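Putidaredoxin reductase (Pseudomonas putida, PDB 1Q1R) probably passes electrons from a reduced nicotinamide cofactor through its bound FAD to putidaredoxin, the iron-sulfur protein that supplies the cytochrome P450cam monooxygenase. Local coordinates at residues I299-P303 with P327-S331; Y293-V297 with G342-G346; L338-G342 with F383-K387; P359-V363 with V374-R379. One frame throughout, in Å; residues are numbered along the deposited sequence.

Interaction 1 (I299-P303 with P327-S331). With FAD (flavin-adenine dinucleotide), chain C.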
loop_
_atom_site.group_PDB
_atom_site.type_symbol
_atom_site.label_atom_id
_atom_site.label_comp_id
_atom_site.label_asym_id
_atom_site.label_seq_id
_atom_site.Cartn_x
_atom_site.Cartn_y
_atom_site.Cartn_z
ATOM N N ILE A 299 -0.830 -7.542 3.464
ATOM C CA ILE A 299 -0.526 -6.772 2.267
ATOM C C ILE A 299 -1.082 -5.359 2.276
ATOM O O ILE A 299 -2.230 -5.132 2.647
ATOM C CB ILE A 299 -1.033 -7.523 1.010
ATOM C CG1 ILE A 299 -0.372 -8.904 0.948
ATOM C CG2 ILE A 299 -0.718 -6.725 -0.255
ATOM C CD1 ILE A 299 -0.698 -9.687 -0.296
ATOM N N GLU A 300 -0.250 -4.414 1.853
ATOM C CA GLU A 300 -0.630 -3.009 1.791
ATOM C C GLU A 300 -0.751 -2.589 0.328
ATOM O O GLU A 300 0.219 -2.130 -0.265
ATOM C CB GLU A 300 0.438 -2.153 2.494
ATOM C CG GLU A 300 0.511 -2.355 4.009
ATOM C CD GLU A 300 1.820 -1.850 4.622
ATOM O OE1 GLU A 300 2.551 -1.082 3.960
ATOM O OE2 GLU A 300 2.110 -2.219 5.777
ATOM N N SER A 301 -1.933 -2.756 -0.261
ATOM C CA SER A 301 -2.126 -2.370 -1.656
ATOM C C SER A 301 -3.594 -2.135 -1.972
ATOM O O SER A 301 -4.485 -2.578 -1.242
ATOM C CB SER A 301 -1.602 -3.462 -2.599
ATOM O OG SER A 301 -2.563 -4.502 -2.740
ATOM N N VAL A 302 -3.845 -1.439 -3.074
ATOM C CA VAL A 302 -5.209 -1.178 -3.496
ATOM C C VAL A 302 -5.864 -2.491 -3.921
ATOM O O VAL A 302 -6.959 -2.821 -3.470
ATOM C CB VAL A 302 -5.252 -0.168 -4.669
ATOM C CG1 VAL A 302 -6.618 -0.210 -5.353
ATOM C CG2 VAL A 302 -4.973 1.238 -4.145
ATOM N N PRO A 303 -5.195 -3.270 -4.784
ATOM C CA PRO A 303 -5.814 -4.534 -5.202
ATOM C C PRO A 303 -6.175 -5.418 -4.010
ATOM O O PRO A 303 -7.240 -6.040 -3.987
ATOM C CB PRO A 303 -4.747 -5.162 -6.098
ATOM C CG PRO A 303 -4.090 -3.944 -6.714
ATOM C CD PRO A 303 -3.927 -3.045 -5.501
ATOM N N PRO A 327 -1.577 -11.824 -5.466
ATOM C CA PRO A 327 -1.498 -10.423 -5.039
ATOM C C PRO A 327 -0.694 -9.596 -6.041
ATOM O O PRO A 327 0.247 -10.098 -6.660
ATOM C CB PRO A 327 -0.810 -10.516 -3.684
ATOM C CG PRO A 327 0.109 -11.693 -3.862
ATOM C CD PRO A 327 -0.785 -12.691 -4.575
ATOM N N TRP A 328 -1.079 -8.338 -6.221
ATOM C CA TRP A 328 -0.357 -7.466 -7.137
ATOM C C TRP A 328 -0.518 -6.006 -6.754
ATOM O O TRP A 328 -1.378 -5.649 -5.940
ATOM C CB TRP A 328 -0.819 -7.668 -8.589
ATOM C CG TRP A 328 -2.206 -7.181 -8.901
ATOM C CD1 TRP A 328 -3.376 -7.838 -8.669
ATOM C CD2 TRP A 328 -2.560 -5.930 -9.513
ATOM N NE1 TRP A 328 -4.440 -7.080 -9.100
ATOM C CE2 TRP A 328 -3.966 -5.903 -9.621
ATOM C CE3 TRP A 328 -1.823 -4.831 -9.979
ATOM C CZ2 TRP A 328 -4.657 -4.817 -10.177
ATOM C CZ3 TRP A 328 -2.506 -3.751 -10.532
ATOM C CH2 TRP A 328 -3.913 -3.753 -10.625
ATOM N N PHE A 329 0.338 -5.170 -7.327
ATOM C CA PHE A 329 0.282 -3.739 -7.082
ATOM C C PHE A 329 1.080 -3.053 -8.178
ATOM O O PHE A 329 1.690 -3.719 -9.019
ATOM C CB PHE A 329 0.823 -3.402 -5.684
ATOM C CG PHE A 329 2.315 -3.453 -5.565
ATOM C CD1 PHE A 329 3.081 -2.307 -5.765
ATOM C CD2 PHE A 329 2.960 -4.641 -5.237
ATOM C CE1 PHE A 329 4.468 -2.342 -5.635
ATOM C CE2 PHE A 329 4.346 -4.689 -5.104
ATOM C CZ PHE A 329 5.102 -3.535 -5.304
ATOM N N TRP A 330 1.053 -1.729 -8.186
ATOM C CA TRP A 330 1.758 -0.977 -9.203
ATOM C C TRP A 330 2.417 0.250 -8.600
ATOM O O TRP A 330 2.172 0.602 -7.445
ATOM C CB TRP A 330 0.784 -0.549 -10.311
ATOM C CG TRP A 330 -0.091 0.640 -9.953
ATOM C CD1 TRP A 330 0.129 1.950 -10.281
ATOM C CD2 TRP A 330 -1.312 0.615 -9.201
ATOM N NE1 TRP A 330 -0.882 2.742 -9.781
ATOM C CE2 TRP A 330 -1.778 1.950 -9.114
ATOM C CE3 TRP A 330 -2.058 -0.404 -8.590
ATOM C CZ2 TRP A 330 -2.961 2.293 -8.445
ATOM C CZ3 TRP A 330 -3.236 -0.062 -7.923
ATOM C CH2 TRP A 330 -3.674 1.277 -7.856
ATOM N N SER A 331 3.262 0.884 -9.399
ATOM C CA SER A 331 3.967 2.089 -9.001
ATOM C C SER A 331 4.170 2.907 -10.262
ATOM O O SER A 331 4.393 2.352 -11.340
ATOM C CB SER A 331 5.322 1.740 -8.375
ATOM O OG SER A 331 6.056 2.910 -8.047
HETATM P PA FAD C . -6.219 3.329 5.362
HETATM O O1A FAD C . -5.138 3.650 6.324
HETATM O O2A FAD C . -6.216 4.003 4.044
HETATM O O5B FAD C . -7.640 3.596 6.050
HETATM C C5B FAD C . -7.877 3.311 7.434
HETATM C C4B FAD C . -8.659 4.482 8.054
HETATM O O4B FAD C . -9.250 4.064 9.337
HETATM C C3B FAD C . -7.723 5.655 8.385
HETATM O O3B FAD C . -8.407 6.889 8.129
HETATM C C2B FAD C . -7.498 5.506 9.869
HETATM O O2B FAD C . -7.196 6.775 10.457
HETATM C C1B FAD C . -8.863 5.037 10.332
HETATM N N9A FAD C . -8.881 4.481 11.714
HETATM C C8A FAD C . -7.975 3.653 12.264
HETATM N N7A FAD C . -8.330 3.399 13.530
HETATM C C5A FAD C . -9.457 4.061 13.778
HETATM C C6A FAD C . -10.279 4.183 14.900
HETATM N N6A FAD C . -9.968 3.556 16.033
HETATM N N1A FAD C . -11.392 4.955 14.828
HETATM C C2A FAD C . -11.711 5.602 13.698
HETATM N N3A FAD C . -10.932 5.499 12.611
HETATM C C4A FAD C . -9.809 4.740 12.628
HETATM N N1 FAD C . -1.378 0.874 -3.373
HETATM C C2 FAD C . -1.322 0.362 -4.676
HETATM O O2 FAD C . -1.787 -0.751 -4.919
HETATM N N3 FAD C . -0.744 1.135 -5.698
HETATM C C4 FAD C . -0.229 2.421 -5.411
HETATM O O4 FAD C . 0.233 3.103 -6.324
HETATM C C4X FAD C . -0.284 2.930 -4.104
HETATM N N5 FAD C . 0.161 4.190 -3.826
HETATM C C5X FAD C . 0.057 4.743 -2.582
HETATM C C6 FAD C . 0.504 6.059 -2.346
HETATM C C7 FAD C . 0.373 6.641 -1.065
HETATM C C7M FAD C . 0.901 8.068 -0.825
HETATM C C8 FAD C . -0.220 5.898 -0.011
HETATM C C8M FAD C . -0.405 6.505 1.388
HETATM C C9 FAD C . -0.665 4.585 -0.247
HETATM C C9A FAD C . -0.528 4.003 -1.527
HETATM N N10 FAD C . -0.986 2.683 -1.788
HETATM C C10 FAD C . -0.865 2.151 -3.088
HETATM C "C1'" FAD C . -1.580 1.856 -0.694
HETATM C "C2'" FAD C . -3.106 1.831 -0.803
HETATM O "O2'" FAD C . -3.586 3.170 -0.964
HETATM C "C3'" FAD C . -3.739 1.190 0.446
HETATM O "O3'" FAD C . -3.167 -0.109 0.645
HETATM C "C4'" FAD C . -5.259 1.065 0.281
HETATM O "O4'" FAD C . -5.826 2.361 0.074
HETATM C "C5'" FAD C . -5.928 0.424 1.510
HETATM O "O5'" FAD C . -5.923 1.297 2.652
HETATM P P FAD C . -6.842 0.914 3.925
HETATM O O1P FAD C . -8.210 1.413 3.671
HETATM O O2P FAD C . -6.668 -0.531 4.188
HETATM O O3P FAD C . -6.160 1.720 5.159
HETATM O O HOH W 1 -1.456 -6.604 -3.523
#
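Ile-299 opens the contact with its CD1 methyl, which lies 3.5 Å from CB of Pro-327, tight for two carbons; the two side chains cross at roughly a right angle. From here the chain runs into helix 302-316, whose N-terminus faces the pyrimidine side of the flavin, as in the glutathione reductase fold. Ser-301 occupies the N-cap position. Its OG, placed between backbone N and carbonyl carbon (chi1 81°), accepts from the N-H of Asn-304 and also meets a water. That water donates to Trp-328 O at 2.6 Å and so links the cap to strand 328-333, while CB of Ser-301 packs on CB of Phe-329. At Val-302 the backbone N donates to FAD O2 at 2.8 Å, nearly straight at 167°. A helix start aimed at this oxygen would be expected to stabilise negative charge on the N1-C2=O2 region of a reduced flavin. CB of Val-302 approaches Trp-330 CZ3 obliquely at 3.8 Å, and the N3 edge of the flavin pyrimidine meets one face of that indole, FAD N3 standing 3.3 Å above the plane of Trp-330, offset toward the rim. Pro-303, buried, touches both tryptophans. Its CD reaches the edge of the Trp-330 ring near CZ3 and also comes close to FAD O2. Over the indole of Trp-328 it makes a CH-pi contact: Pro-303 CG stands 3.6 Å from the centroid of the six-membered ring, 14° off the normal, and its nearest ring atom is CE2 at 3.5 Å.

Interaction 2 (Y293-V297 with G342-G346)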
loop_
_atom_site.group_PDB
_atom_site.type_symbol
_atom_site.label_atom_id
_atom_site.label_comp_id
_atom_site.label_asym_id
_atom_site.label_seq_id
_atom_site.Cartn_x
_atom_site.Cartn_y
_atom_site.Cartn_z
ATOM N N TYR A 293 0.635 -19.157 -1.321
ATOM C CA TYR A 293 2.006 -19.281 -0.838
ATOM C C TYR A 293 2.081 -20.055 0.475
ATOM O O TYR A 293 3.154 -20.198 1.065
ATOM C CB TYR A 293 2.639 -17.900 -0.657
ATOM C CG TYR A 293 2.758 -17.130 -1.948
ATOM C CD1 TYR A 293 1.687 -16.385 -2.441
ATOM C CD2 TYR A 293 3.925 -17.192 -2.708
ATOM C CE1 TYR A 293 1.773 -15.722 -3.662
ATOM C CE2 TYR A 293 4.022 -16.537 -3.928
ATOM C CZ TYR A 293 2.944 -15.804 -4.401
ATOM O OH TYR A 293 3.036 -15.169 -5.617
ATOM N N ASP A 294 0.935 -20.552 0.927
ATOM C CA ASP A 294 0.858 -21.316 2.166
ATOM C C ASP A 294 1.594 -20.633 3.320
ATOM O O ASP A 294 2.514 -21.209 3.905
ATOM C CB ASP A 294 1.437 -22.722 1.957
ATOM C CG ASP A 294 1.215 -23.631 3.157
ATOM O OD1 ASP A 294 1.917 -24.663 3.260
ATOM O OD2 ASP A 294 0.333 -23.322 3.991
ATOM N N ARG A 295 1.203 -19.399 3.626
ATOM C CA ARG A 295 1.805 -18.664 4.733
ATOM C C ARG A 295 1.005 -17.413 5.078
ATOM O O ARG A 295 0.204 -16.932 4.274
ATOM C CB ARG A 295 3.262 -18.292 4.432
ATOM C CG ARG A 295 3.481 -17.181 3.420
ATOM C CD ARG A 295 4.913 -16.660 3.549
ATOM N NE ARG A 295 5.243 -15.626 2.571
ATOM C CZ ARG A 295 5.562 -15.865 1.303
ATOM N NH1 ARG A 295 5.601 -17.112 0.847
ATOM N NH2 ARG A 295 5.839 -14.856 0.486
ATOM N N TRP A 296 1.215 -16.904 6.289
ATOM C CA TRP A 296 0.509 -15.718 6.755
ATOM C C TRP A 296 1.204 -14.456 6.292
ATOM O O TRP A 296 2.408 -14.288 6.490
ATOM C CB TRP A 296 0.409 -15.721 8.282
ATOM C CG TRP A 296 -0.359 -16.881 8.800
ATOM C CD1 TRP A 296 0.102 -18.153 8.984
ATOM C CD2 TRP A 296 -1.748 -16.902 9.139
ATOM N NE1 TRP A 296 -0.917 -18.968 9.414
ATOM C CE2 TRP A 296 -2.065 -18.226 9.517
ATOM C CE3 TRP A 296 -2.759 -15.931 9.158
ATOM C CZ2 TRP A 296 -3.354 -18.606 9.911
ATOM C CZ3 TRP A 296 -4.043 -16.310 9.550
ATOM C CH2 TRP A 296 -4.326 -17.637 9.922
ATOM N N VAL A 297 0.437 -13.567 5.672
ATOM C CA VAL A 297 0.986 -12.316 5.166
ATOM C C VAL A 297 0.036 -11.161 5.452
ATOM O O VAL A 297 -1.126 -11.376 5.788
ATOM C CB VAL A 297 1.186 -12.382 3.637
ATOM C CG1 VAL A 297 2.046 -13.580 3.266
ATOM C CG2 VAL A 297 -0.169 -12.471 2.943
ATOM N N GLY A 342 2.519 -11.154 -7.438
ATOM C CA GLY A 342 3.084 -12.200 -6.608
ATOM C C GLY A 342 3.998 -11.681 -5.519
ATOM O O GLY A 342 4.239 -10.475 -5.412
ATOM N N LEU A 343 4.508 -12.603 -4.706
ATOM C CA LEU A 343 5.411 -12.273 -3.612
ATOM C C LEU A 343 6.748 -12.948 -3.889
ATOM O O LEU A 343 6.819 -14.168 -4.023
ATOM C CB LEU A 343 4.825 -12.768 -2.285
ATOM C CG LEU A 343 3.409 -12.248 -2.009
ATOM C CD1 LEU A 343 2.872 -12.844 -0.717
ATOM C CD2 LEU A 343 3.432 -10.723 -1.936
ATOM N N SER A 344 7.802 -12.144 -3.971
ATOM C CA SER A 344 9.150 -12.628 -4.268
ATOM C C SER A 344 9.882 -13.343 -3.134
ATOM O O SER A 344 10.885 -14.025 -3.365
ATOM C CB SER A 344 10.007 -11.458 -4.746
ATOM O OG SER A 344 10.047 -10.432 -3.768
ATOM N N GLU A 345 9.383 -13.187 -1.914
ATOM C CA GLU A 345 10.005 -13.795 -0.741
ATOM C C GLU A 345 10.344 -15.278 -0.922
ATOM O O GLU A 345 9.471 -16.098 -1.197
ATOM C CB GLU A 345 9.084 -13.601 0.469
ATOM C CG GLU A 345 9.732 -13.836 1.821
ATOM C CD GLU A 345 9.620 -15.272 2.284
ATOM O OE1 GLU A 345 10.177 -16.163 1.607
ATOM O OE2 GLU A 345 8.972 -15.510 3.327
ATOM N N GLY A 346 11.625 -15.611 -0.774
ATOM C CA GLY A 346 12.055 -16.994 -0.897
ATOM C C GLY A 346 12.597 -17.431 -2.248
ATOM O O GLY A 346 12.831 -18.622 -2.465
HETATM O O HOH W 2 6.796 -15.763 -1.865
#
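Tyr-293 OH is gripped twice: the N-H of Leu-343 donates to it over 3.1 Å at an angle of 155°, and the hydroxyl is also bonded to Leu-372 O. These two bonds hold the end of the Tyr-293 ring, while its face receives Leu-343, whose CB forms a CH-pi contact 4.3 Å from the ring centroid, displaced toward the rim. Leu-343 then continues to a second partner, its CD1 meeting Val-297 CG1 tip to tip at 4.1 Å. Arg-295 extends from CG to NE and brings NH2 over to the loop. There a water lies in the guanidinium plane and accepts from Arg-295 NH2 at 2.7 Å. The same water donates to Leu-343 O and, at 2.8 Å, to Glu-345 O, so three bonds fix it and it ties the arginine to two backbone carbonyls. The carboxylate of Glu-345 is stacked on the guanidinium, their planes 21° apart. Glu-345 OE2 sits above the face, 3.8 Å from Arg-295 NE, a long salt bridge in which charges attract without an N-H directed at the oxygen. Near the surface, the contact joins strand 295-298, an edge strand of a small mixed sheet, to the loop between strands 336-342 and 349-353. Strand 295-298 pairs with strand 286-290, Asp-294 and Arg-295 form a G1 beta bulge facing Ser-290, and Pro-327 packs against both Tyr-293 and Leu-343.

Interaction 3 (L338-G342 with F383-K387)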
loop_
_atom_site.group_PDB
_atom_site.type_symbol
_atom_site.label_atom_id
_atom_site.label_comp_id
_atom_site.label_asym_id
_atom_site.label_seq_id
_atom_site.Cartn_x
_atom_site.Cartn_y
_atom_site.Cartn_z
ATOM N N LEU A 338 5.050 0.527 -13.868
ATOM C CA LEU A 338 5.598 -0.522 -13.021
ATOM C C LEU A 338 4.466 -1.339 -12.410
ATOM O O LEU A 338 3.655 -0.814 -11.646
ATOM C CB LEU A 338 6.445 0.107 -11.916
ATOM C CG LEU A 338 7.550 1.038 -12.437
ATOM C CD1 LEU A 338 8.096 1.911 -11.316
ATOM C CD2 LEU A 338 8.649 0.196 -13.057
ATOM N N LYS A 339 4.402 -2.621 -12.760
ATOM C CA LYS A 339 3.367 -3.499 -12.230
ATOM C C LYS A 339 4.006 -4.770 -11.690
ATOM O O LYS A 339 4.761 -5.450 -12.386
ATOM C CB LYS A 339 2.338 -3.828 -13.315
ATOM C CG LYS A 339 1.733 -2.587 -13.955
ATOM C CD LYS A 339 0.563 -2.919 -14.868
ATOM C CE LYS A 339 -0.676 -3.300 -14.071
ATOM N NZ LYS A 339 -1.850 -3.583 -14.958
ATOM N N MET A 340 3.698 -5.079 -10.437
ATOM C CA MET A 340 4.259 -6.242 -9.772
ATOM C C MET A 340 3.176 -7.243 -9.380
ATOM O O MET A 340 2.130 -6.861 -8.853
ATOM C CB MET A 340 5.011 -5.795 -8.511
ATOM C CG MET A 340 6.155 -4.787 -8.732
ATOM S SD MET A 340 5.724 -3.140 -9.406
ATOM C CE MET A 340 6.805 -3.097 -10.870
ATOM N N VAL A 341 3.426 -8.524 -9.644
ATOM C CA VAL A 341 2.479 -9.574 -9.279
ATOM C C VAL A 341 3.184 -10.670 -8.484
ATOM O O VAL A 341 4.309 -11.055 -8.802
ATOM C CB VAL A 341 1.801 -10.209 -10.521
ATOM C CG1 VAL A 341 2.848 -10.756 -11.476
ATOM C CG2 VAL A 341 0.857 -11.316 -10.080
ATOM N N GLY A 342 2.519 -11.154 -7.438
ATOM C CA GLY A 342 3.084 -12.200 -6.608
ATOM C C GLY A 342 3.998 -11.681 -5.519
ATOM O O GLY A 342 4.239 -10.475 -5.412
ATOM N N PHE A 383 2.405 -8.724 -17.943
ATOM C CA PHE A 383 1.962 -8.637 -16.555
ATOM C C PHE A 383 0.678 -9.459 -16.406
ATOM O O PHE A 383 0.565 -10.317 -15.529
ATOM C CB PHE A 383 1.687 -7.185 -16.156
ATOM C CG PHE A 383 1.085 -7.047 -14.788
ATOM C CD1 PHE A 383 1.825 -7.370 -13.655
ATOM C CD2 PHE A 383 -0.239 -6.646 -14.635
ATOM C CE1 PHE A 383 1.255 -7.300 -12.386
ATOM C CE2 PHE A 383 -0.819 -6.574 -13.371
ATOM C CZ PHE A 383 -0.070 -6.903 -12.245
ATOM N N ASN A 384 -0.292 -9.193 -17.270
ATOM C CA ASN A 384 -1.551 -9.928 -17.224
ATOM C C ASN A 384 -1.299 -11.422 -17.409
ATOM O O ASN A 384 -1.885 -12.253 -16.716
ATOM C CB ASN A 384 -2.501 -9.412 -18.305
ATOM C CG ASN A 384 -3.207 -8.131 -17.898
ATOM O OD1 ASN A 384 -3.740 -7.404 -18.741
ATOM N ND2 ASN A 384 -3.232 -7.856 -16.598
ATOM N N GLN A 385 -0.412 -11.767 -18.335
ATOM C CA GLN A 385 -0.101 -13.170 -18.574
ATOM C C GLN A 385 0.576 -13.787 -17.356
ATOM O O GLN A 385 0.347 -14.953 -17.037
ATOM C CB GLN A 385 0.797 -13.313 -19.808
ATOM C CG GLN A 385 0.144 -12.816 -21.085
ATOM C CD GLN A 385 1.085 -12.829 -22.274
ATOM O OE1 GLN A 385 2.191 -12.291 -22.208
ATOM N NE2 GLN A 385 0.645 -13.434 -23.373
ATOM N N SER A 386 1.401 -13.000 -16.670
ATOM C CA SER A 386 2.105 -13.489 -15.489
ATOM C C SER A 386 1.162 -13.766 -14.321
ATOM O O SER A 386 1.427 -14.650 -13.507
ATOM C CB SER A 386 3.192 -12.498 -15.062
ATOM O OG SER A 386 4.214 -12.412 -16.044
ATOM N N LYS A 387 0.070 -13.011 -14.234
ATOM C CA LYS A 387 -0.907 -13.222 -13.165
ATOM C C LYS A 387 -1.435 -14.642 -13.275
ATOM O O LYS A 387 -1.585 -15.348 -12.280
ATOM C CB LYS A 387 -2.096 -12.269 -13.303
ATOM C CG LYS A 387 -1.867 -10.844 -12.863
ATOM C CD LYS A 387 -3.185 -10.090 -12.995
ATOM C CE LYS A 387 -3.140 -8.722 -12.356
ATOM N NZ LYS A 387 -4.451 -8.029 -12.523
#
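Strand 338-342 and helix 383-387 run almost parallel, their short axes 8° apart and 8.7 Å from each other at the closest point. Phe-383 bridges that distance. With CG anti to the backbone N (chi1 174°), the Phe-383 ring lies against the strand, where CB of Lys-339 sits over the centre of one face, 3.6 Å from the centroid in a CH-pi contact. The Lys-339 chain then bends at its third torsion (74°), which brings CE to 3.4 Å from Phe-383 CE2 and NZ to a similar distance from the same side of the ring. Strand 336-342 belongs to the five-stranded antiparallel sheet of the C-terminal reductase domain, and helix 380-391 packs on one face of that sheet, along the strand direction. Val-341 faces the helix too: its CB approaches Phe-383 CE1 obliquely at 3.5 Å, while its backbone N lies at the ring's edge, in plane. The two methyls of Val-341 divide their contacts, CG1 resting on CB of Ser-386 at 4.0 Å and CG2 on CG of Lys-387 at 3.9 Å. The lysine ammonium groups, NZ of Lys-339 and NZ of Lys-387, stay 5.7 Å apart, and Lys-387 makes a cation-pi interaction with Trp-328.

Interaction 4 (P359-V363 with V374-R379)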
loop_
_atom_site.group_PDB
_atom_site.type_symbol
_atom_site.label_atom_id
_atom_site.label_comp_id
_atom_site.label_asym_id
_atom_site.label_seq_id
_atom_site.Cartn_x
_atom_site.Cartn_y
_atom_site.Cartn_z
ATOM N N PRO A 359 13.690 0.734 -19.931
ATOM C CA PRO A 359 12.477 0.490 -19.140
ATOM C C PRO A 359 11.494 -0.308 -19.985
ATOM O O PRO A 359 10.473 0.213 -20.432
ATOM C CB PRO A 359 11.961 1.899 -18.838
ATOM C CG PRO A 359 13.183 2.765 -18.967
ATOM C CD PRO A 359 13.862 2.174 -20.178
ATOM N N ASP A 360 11.825 -1.573 -20.210
ATOM C CA ASP A 360 10.998 -2.457 -21.013
ATOM C C ASP A 360 11.462 -3.889 -20.804
ATOM O O ASP A 360 12.226 -4.432 -21.602
ATOM C CB ASP A 360 11.113 -2.062 -22.488
ATOM C CG ASP A 360 10.572 -3.120 -23.419
ATOM O OD1 ASP A 360 9.505 -3.696 -23.121
ATOM O OD2 ASP A 360 11.216 -3.368 -24.461
ATOM N N PHE A 361 10.998 -4.498 -19.721
ATOM C CA PHE A 361 11.390 -5.859 -19.404
ATOM C C PHE A 361 10.512 -6.439 -18.314
ATOM O O PHE A 361 9.694 -5.740 -17.714
ATOM C CB PHE A 361 12.852 -5.880 -18.944
ATOM C CG PHE A 361 13.123 -5.016 -17.735
ATOM C CD1 PHE A 361 12.773 -5.446 -16.459
ATOM C CD2 PHE A 361 13.715 -3.766 -17.877
ATOM C CE1 PHE A 361 13.010 -4.645 -15.343
ATOM C CE2 PHE A 361 13.957 -2.957 -16.770
ATOM C CZ PHE A 361 13.604 -3.395 -15.500
ATOM N N SER A 362 10.690 -7.732 -18.072
ATOM C CA SER A 362 9.961 -8.440 -17.034
ATOM C C SER A 362 10.994 -9.250 -16.265
ATOM O O SER A 362 11.927 -9.798 -16.856
ATOM C CB SER A 362 8.914 -9.370 -17.641
ATOM O OG SER A 362 7.928 -8.632 -18.340
ATOM N N VAL A 363 10.836 -9.316 -14.950
ATOM C CA VAL A 363 11.764 -10.063 -14.118
ATOM C C VAL A 363 10.992 -11.154 -13.397
ATOM O O VAL A 363 10.062 -10.874 -12.625
ATOM C CB VAL A 363 12.457 -9.145 -13.078
ATOM C CG1 VAL A 363 13.505 -9.929 -12.298
ATOM C CG2 VAL A 363 13.109 -7.963 -13.782
ATOM N N VAL A 374 6.530 -11.728 -10.515
ATOM C CA VAL A 374 7.074 -11.112 -11.711
ATOM C C VAL A 374 6.920 -9.606 -11.611
ATOM O O VAL A 374 5.835 -9.102 -11.318
ATOM C CB VAL A 374 6.351 -11.582 -12.991
ATOM C CG1 VAL A 374 7.030 -10.974 -14.216
ATOM C CG2 VAL A 374 6.361 -13.105 -13.076
ATOM N N ASP A 375 8.018 -8.893 -11.819
ATOM C CA ASP A 375 7.987 -7.440 -11.802
ATOM C C ASP A 375 8.059 -7.058 -13.279
ATOM O O ASP A 375 8.985 -7.468 -13.982
ATOM C CB ASP A 375 9.202 -6.867 -11.058
ATOM C CG ASP A 375 9.152 -7.114 -9.548
ATOM O OD1 ASP A 375 10.195 -6.916 -8.886
ATOM O OD2 ASP A 375 8.085 -7.494 -9.022
ATOM N N THR A 376 7.076 -6.308 -13.762
ATOM C CA THR A 376 7.089 -5.890 -15.156
ATOM C C THR A 376 7.272 -4.386 -15.258
ATOM O O THR A 376 6.724 -3.625 -14.458
ATOM C CB THR A 376 5.789 -6.291 -15.884
ATOM O OG1 THR A 376 4.674 -5.614 -15.296
ATOM C CG2 THR A 376 5.573 -7.796 -15.785
ATOM N N VAL A 377 8.061 -3.966 -16.241
ATOM C CA VAL A 377 8.334 -2.552 -16.474
ATOM C C VAL A 377 7.895 -2.210 -17.891
ATOM O O VAL A 377 8.547 -2.593 -18.866
ATOM C CB VAL A 377 9.836 -2.251 -16.303
ATOM C CG1 VAL A 377 10.132 -0.818 -16.703
ATOM C CG2 VAL A 377 10.245 -2.504 -14.859
ATOM N N ASN A 378 6.785 -1.485 -17.992
ATOM C CA ASN A 378 6.203 -1.102 -19.275
ATOM C C ASN A 378 5.819 -2.328 -20.098
ATOM O O ASN A 378 5.955 -2.333 -21.319
ATOM C CB ASN A 378 7.156 -0.212 -20.084
ATOM C CG ASN A 378 7.213 1.220 -19.559
ATOM O OD1 ASN A 378 6.226 1.744 -19.031
ATOM N ND2 ASN A 378 8.363 1.862 -19.721
ATOM N N ARG A 379 5.337 -3.366 -19.424
ATOM C CA ARG A 379 4.905 -4.586 -20.103
ATOM C C ARG A 379 3.574 -5.077 -19.540
ATOM O O ARG A 379 3.503 -6.094 -18.848
ATOM C CB ARG A 379 5.977 -5.668 -19.977
ATOM C CG ARG A 379 7.224 -5.332 -20.767
ATOM C CD ARG A 379 8.014 -6.568 -21.118
ATOM N NE ARG A 379 9.146 -6.235 -21.971
ATOM C CZ ARG A 379 9.973 -7.129 -22.505
ATOM N NH1 ARG A 379 9.800 -8.429 -22.276
ATOM N NH2 ARG A 379 10.978 -6.715 -23.265
#
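Asp-360 sets its CG opposite the backbone N (chi1 166°), and Arg-379 carries an extended chain from CG to NE, which together bring NE to Asp-360 OD1 at 2.8 Å. The oxygen lies in the guanidinium plane, but the donor approaches it from above the carboxylate plane, 50° out. A weak second bond from Arg-379 NH2 to Asp-360 OD1, 3.4 Å long, completes the salt bridge. Backbone atoms of Phe-361 and Ser-362 lie over one face of the guanidinium, and Glu-382 and Glu-404 pair with NH1 and NH2, so three carboxylates share its charge. Beside this, Asn-378 ND2 donates to Pro-359 O at 2.8 Å, close to the amide plane of the asparagine, and closes the end of the pairing. The strands themselves form an antiparallel ladder, their axes at 176°: Phe-361 with Val-377 and Val-363 with Asp-375 are hydrogen-bonded pairs, and Ser-362 with Thr-376 is the non-hydrogen-bonded pair between them. Val-377 CB stands over the centre of the Phe-361 ring, 4.0 Å from the centroid, and its CG2 reaches ring atom CE1 at 3.5 Å. In the C-terminal sheet this beta hairpin lies between strands 349-353 and 336-342; helix 380-391 packs on the face bearing Thr-376, where Ser-362 OG bonds to Glu-382, while Phe-361, on the other face, meets Phe-196 of helix 191-204 edge to face.

How the interactions relate
Interactions 1, 3 and 4 all reach one antiparallel sheet, read outward from the flavin. Strand 328-333 of interaction 1 pairs with strand 336-342 of interaction 3, as the backbone contact of Phe-329 O with Met-340 N (2.8 Å) indicates; that strand pairs in turn with 370-377 of interaction 4, with Lys-339 O to Thr-376 N also at 2.8 Å. Interaction 1 touches FAD directly, whereas the side chains of Met-340 and Asp-375 lie about 9 and 13 Å from it. Interaction 2 shares Gly-342 with interaction 3 and brackets interaction 1 along the chain. Interactions 1 and 2 both join the FAD-binding part to the C-terminal domain, and Pro-327 CG meets Leu-343 CG between them at 3.8 Å.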